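Local atomic coordinates of mitochondrial dynamics protein MID49 (Mus musculus, PDB entry 4WOY), a protein that recruits the fission mediator dynamin-related protein 1 to the mitochondrial outer membrane, regulates its GTPase activity and is required for mitochondrial fission. Residues V21-A24 with K25-A28; N301-G304 with N305-E308. The protein carries 1 engineered substitution. All coordinates share one frame; numbering follows the deposited sequence.

Interaction 1. Residues V21-A24 with K25-A28; sequences VTLA and KQLA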
loop_
_atom_site.group_PDB
_atom_site.type_symbol
_atom_site.label_atom_id
_atom_site.label_comp_id
_atom_site.label_asym_id
_atom_site.label_seq_id
_atom_site.Cartn_x
_atom_site.Cartn_y
_atom_site.Cartn_z
ATOM N N VAL A 21 -14.827 -12.206 -0.354
ATOM C CA VAL A 21 -14.363 -11.115 -1.214
ATOM C C VAL A 21 -15.519 -10.176 -1.538
ATOM O O VAL A 21 -15.391 -8.955 -1.432
ATOM C CB VAL A 21 -13.706 -11.630 -2.543
ATOM C CG1 VAL A 21 -13.471 -10.477 -3.536
ATOM C CG2 VAL A 21 -12.408 -12.352 -2.246
ATOM N N THR A 22 -16.654 -10.751 -1.902
ATOM C CA THR A 22 -17.835 -9.961 -2.250
ATOM C C THR A 22 -18.345 -9.136 -1.076
ATOM O O THR A 22 -18.771 -7.976 -1.244
ATOM C CB THR A 22 -18.962 -10.874 -2.755
ATOM O OG1 THR A 22 -18.465 -11.635 -3.860
ATOM C CG2 THR A 22 -20.143 -10.059 -3.238
ATOM N N LEU A 23 -18.296 -9.756 0.104
ATOM C CA LEU A 23 -18.740 -9.130 1.352
ATOM C C LEU A 23 -17.835 -7.978 1.781
ATOM O O LEU A 23 -18.299 -6.923 2.236
ATOM C CB LEU A 23 -18.812 -10.166 2.498
ATOM C CG LEU A 23 -19.078 -9.556 3.867
ATOM C CD1 LEU A 23 -20.455 -8.757 3.850
ATOM C CD2 LEU A 23 -18.869 -10.554 5.006
ATOM N N ALA A 24 -16.540 -8.191 1.614
ATOM C CA ALA A 24 -15.548 -7.230 2.027
ATOM C C ALA A 24 -15.656 -5.954 1.188
ATOM O O ALA A 24 -15.645 -4.837 1.724
ATOM C CB ALA A 24 -14.160 -7.833 1.914
ATOM N N LYS A 25 -15.776 -6.126 -0.125
ATOM C CA LYS A 25 -15.963 -4.993 -1.013
ATOM C C LYS A 25 -17.259 -4.265 -0.660
ATOM O O LYS A 25 -17.335 -3.042 -0.717
ATOM C CB LYS A 25 -16.001 -5.443 -2.474
ATOM C CG LYS A 25 -14.670 -5.879 -3.041
ATOM C CD LYS A 25 -14.810 -6.267 -4.497
ATOM C CE LYS A 25 -13.516 -6.835 -4.957
ATOM N NZ LYS A 25 -13.470 -7.138 -6.391
ATOM N N GLN A 26 -18.271 -5.018 -0.261
ATOM C CA GLN A 26 -19.541 -4.399 0.063
ATOM C C GLN A 26 -19.413 -3.465 1.277
ATOM O O GLN A 26 -19.819 -2.298 1.224
ATOM C CB GLN A 26 -20.615 -5.481 0.301
ATOM C CG GLN A 26 -21.992 -4.948 0.595
ATOM C CD GLN A 26 -22.214 -4.751 2.074
ATOM O OE1 GLN A 26 -21.942 -5.640 2.877
ATOM N NE2 GLN A 26 -22.694 -3.578 2.448
ATOM N N LEU A 27 -18.833 -3.967 2.361
ATOM C CA LEU A 27 -18.670 -3.168 3.575
ATOM C C LEU A 27 -17.748 -1.968 3.315
ATOM O O LEU A 27 -18.104 -0.833 3.607
ATOM C CB LEU A 27 -18.123 -4.035 4.707
ATOM C CG LEU A 27 -19.040 -5.174 5.182
ATOM C CD1 LEU A 27 -18.307 -6.054 6.177
ATOM C CD2 LEU A 27 -20.324 -4.651 5.779
ATOM N N ALA A 28 -16.587 -2.223 2.723
ATOM C CA ALA A 28 -15.625 -1.169 2.426
ATOM C C ALA A 28 -16.210 -0.097 1.499
ATOM O O ALA A 28 -15.939 1.091 1.659
ATOM C CB ALA A 28 -14.346 -1.773 1.795
#

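Interaction 2. Residues N301-G304 with N305-E308; sequences NLLG and NFRE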
loop_
_atom_site.group_PDB
_atom_site.type_symbol
_atom_site.label_atom_id
_atom_site.label_comp_id
_atom_site.label_asym_id
_atom_site.label_seq_id
_atom_site.Cartn_x
_atom_site.Cartn_y
_atom_site.Cartn_z
ATOM N N ASN A 301 15.875 2.030 -1.137
ATOM C CA ASN A 301 16.292 0.694 -0.778
ATOM C C ASN A 301 15.315 0.131 0.265
ATOM O O ASN A 301 15.276 0.585 1.413
ATOM C CB ASN A 301 17.728 0.733 -0.259
ATOM C CG ASN A 301 18.200 -0.601 0.256
ATOM O OD1 ASN A 301 17.546 -1.638 0.056
ATOM N ND2 ASN A 301 19.358 -0.595 0.915
ATOM N N LEU A 302 14.513 -0.846 -0.142
ATOM C CA LEU A 302 13.466 -1.348 0.745
ATOM C C LEU A 302 14.030 -2.121 1.935
ATOM O O LEU A 302 13.300 -2.457 2.863
ATOM C CB LEU A 302 12.463 -2.204 -0.033
ATOM C CG LEU A 302 11.510 -1.376 -0.907
ATOM C CD1 LEU A 302 10.310 -2.190 -1.294
ATOM C CD2 LEU A 302 11.052 -0.106 -0.201
ATOM N N LEU A 303 15.331 -2.398 1.899
ATOM C CA LEU A 303 16.012 -3.048 3.017
ATOM C C LEU A 303 16.854 -2.091 3.830
ATOM O O LEU A 303 17.569 -2.512 4.731
ATOM C CB LEU A 303 16.907 -4.187 2.531
ATOM C CG LEU A 303 16.300 -5.430 1.907
ATOM C CD1 LEU A 303 17.432 -6.383 1.637
ATOM C CD2 LEU A 303 15.206 -6.036 2.811
ATOM N N GLY A 304 16.784 -0.809 3.491
ATOM C CA GLY A 304 17.642 0.207 4.088
ATOM C C GLY A 304 17.501 0.389 5.584
ATOM O O GLY A 304 18.483 0.622 6.289
ATOM N N ASN A 305 16.267 0.299 6.062
ATOM C CA ASN A 305 15.968 0.500 7.464
ATOM C C ASN A 305 15.957 -0.820 8.234
ATOM O O ASN A 305 15.494 -0.873 9.368
ATOM C CB ASN A 305 14.624 1.222 7.624
ATOM C CG ASN A 305 13.456 0.442 7.017
ATOM O OD1 ASN A 305 13.650 -0.428 6.154
ATOM N ND2 ASN A 305 12.236 0.757 7.462
ATOM N N PHE A 306 16.443 -1.894 7.621
ATOM C CA PHE A 306 16.615 -3.138 8.365
ATOM C C PHE A 306 17.927 -3.116 9.140
ATOM O O PHE A 306 18.977 -2.758 8.601
ATOM C CB PHE A 306 16.589 -4.354 7.442
ATOM C CG PHE A 306 15.216 -4.760 7.012
ATOM C CD1 PHE A 306 14.389 -3.874 6.338
ATOM C CD2 PHE A 306 14.751 -6.036 7.273
ATOM C CE1 PHE A 306 13.115 -4.262 5.930
ATOM C CE2 PHE A 306 13.478 -6.431 6.875
ATOM C CZ PHE A 306 12.657 -5.546 6.202
ATOM N N ARG A 307 17.866 -3.517 10.403
ATOM C CA ARG A 307 19.072 -3.675 11.185
ATOM C C ARG A 307 19.771 -4.965 10.727
ATOM O O ARG A 307 19.162 -5.810 10.065
ATOM C CB ARG A 307 18.726 -3.641 12.682
ATOM C CG ARG A 307 19.515 -4.555 13.617
ATOM C CD ARG A 307 19.114 -4.318 15.076
ATOM N NE ARG A 307 17.707 -3.934 15.206
ATOM C CZ ARG A 307 16.684 -4.786 15.219
ATOM N NH1 ARG A 307 16.898 -6.091 15.101
ATOM N NH2 ARG A 307 15.443 -4.332 15.342
ATOM N N GLU A 308 21.052 -5.105 11.042
ATOM C CA GLU A 308 21.853 -6.186 10.481
ATOM C C GLU A 308 21.334 -7.564 10.887
ATOM O O GLU A 308 21.241 -8.463 10.043
ATOM C CB GLU A 308 23.324 -6.013 10.875
ATOM C CG GLU A 308 24.273 -6.956 10.151
ATOM C CD GLU A 308 25.731 -6.546 10.290
ATOM O OE1 GLU A 308 26.033 -5.646 11.103
ATOM O OE2 GLU A 308 26.578 -7.129 9.582
#

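Interaction 1. Residues V21-A24 with K25-A28
Leu23 and Leu27 touch one turn apart on helix 18-42, with CD1 of Leu23 4.1 Å from CG of Leu27. The same methyl, Leu23 CD1, also lies 3.6 Å from OE1 of Gln26. Leu23 reaches both because its CG is anti to the backbone N (chi1 172°), beside its own carbonyl carbon. Gln26 bends at chi2 (-90°), which turns its amide oxygen back toward Leu23.

Val21 and Lys25 run side by side and point the same way. The lysine chain is extended, and its CE comes to 3.9 Å from Val21 CG1.

These contacts belong to an amphipathic alpha-helix in the nucleotidyltransferase-like part of the protein. Its inner side packs on the central mixed sheet: Leu27 and Ala28 meet Phe174 of strand 173-182, and Ala24 meets Leu172 in the loop just before it. Thr22 is on the exposed side and its OG1 bonds back to the carbonyl of Glu18.

Four i to i+4 backbone bonds join the turns. Lys25 N to Val21 O is the straightest of the four, 3.1 Å long. Gln26 N to Thr22 O is more bent, with an N-H...O angle of 141° and a length of 3.2 Å. Leu27 N and Ala28 N bond to the carbonyls of Leu23 and Ala24.

Interaction 2. Residues N301-G304 with N305-E308
Phe306 folds back over Leu303, and its side chain can be followed outward. CB sits 3.4 Å from the carbonyl oxygen of Leu303. CG is anti to the carbonyl carbon of its own residue (chi1 -78°), which carries the ring back along the preceding turn. CD1 lies 3.8 Å from Leu303 CA. CE1 is 3.6 Å from Leu302 O. The main side-chain contact is a CH-pi interaction: the methyl CD2 of Leu303 stands 4.1 Å from the ring centroid, only 7° off the ring normal. It is thus almost centred over one face. Ile311 and Ile314 of helix 308-317 also pack on Phe306, and Arg247 makes a cation-pi contact with it.

The backbone sets up this approach. Phe306 N donates to Leu303 O at 3.2 Å, from above the carbonyl plane. Further back, Asn301 OD1 accepts from Leu303 N at 3.0 Å and from Leu292 N, while its ND2 bonds to Ala290 O. The amide of Asn301 is therefore fixed at both ends. Gly304 N bonds to Asn301 O at 2.9 Å.

Two overlapping type I beta turns result, 301-304 and 303-306, the first bearing an Asx turn at Asn301. They connect strand 300-301 to helix 308-317, with Arg307 as the N-cap residue, in the Mab-21 HhH/H2TH-like region.

Interactions 1 and 2 lie on opposite sides of the chain's centre, with their own centres about 35 Å apart, and do not touch. They share no helix or strand. Both lie in the part of this membrane-anchored protein predicted to face the cytosol. Residues 21-28 belong to the nucleotidyltransferase-like region, whereas 301-308 belong to the Mab-21 HhH/H2TH-like region. Interaction 1 is partly buried, with an inner side against a sheet and an outer side toward solvent. Interaction 2 is mostly buried, although Gly304 and Asn305 are exposed. Regular helical bonding holds the first; its side-chain contacts are mainly aliphatic, with one glutamine amide oxygen beside a leucine methyl. The second depends on turn bonds, a side-chain amide and an aromatic face.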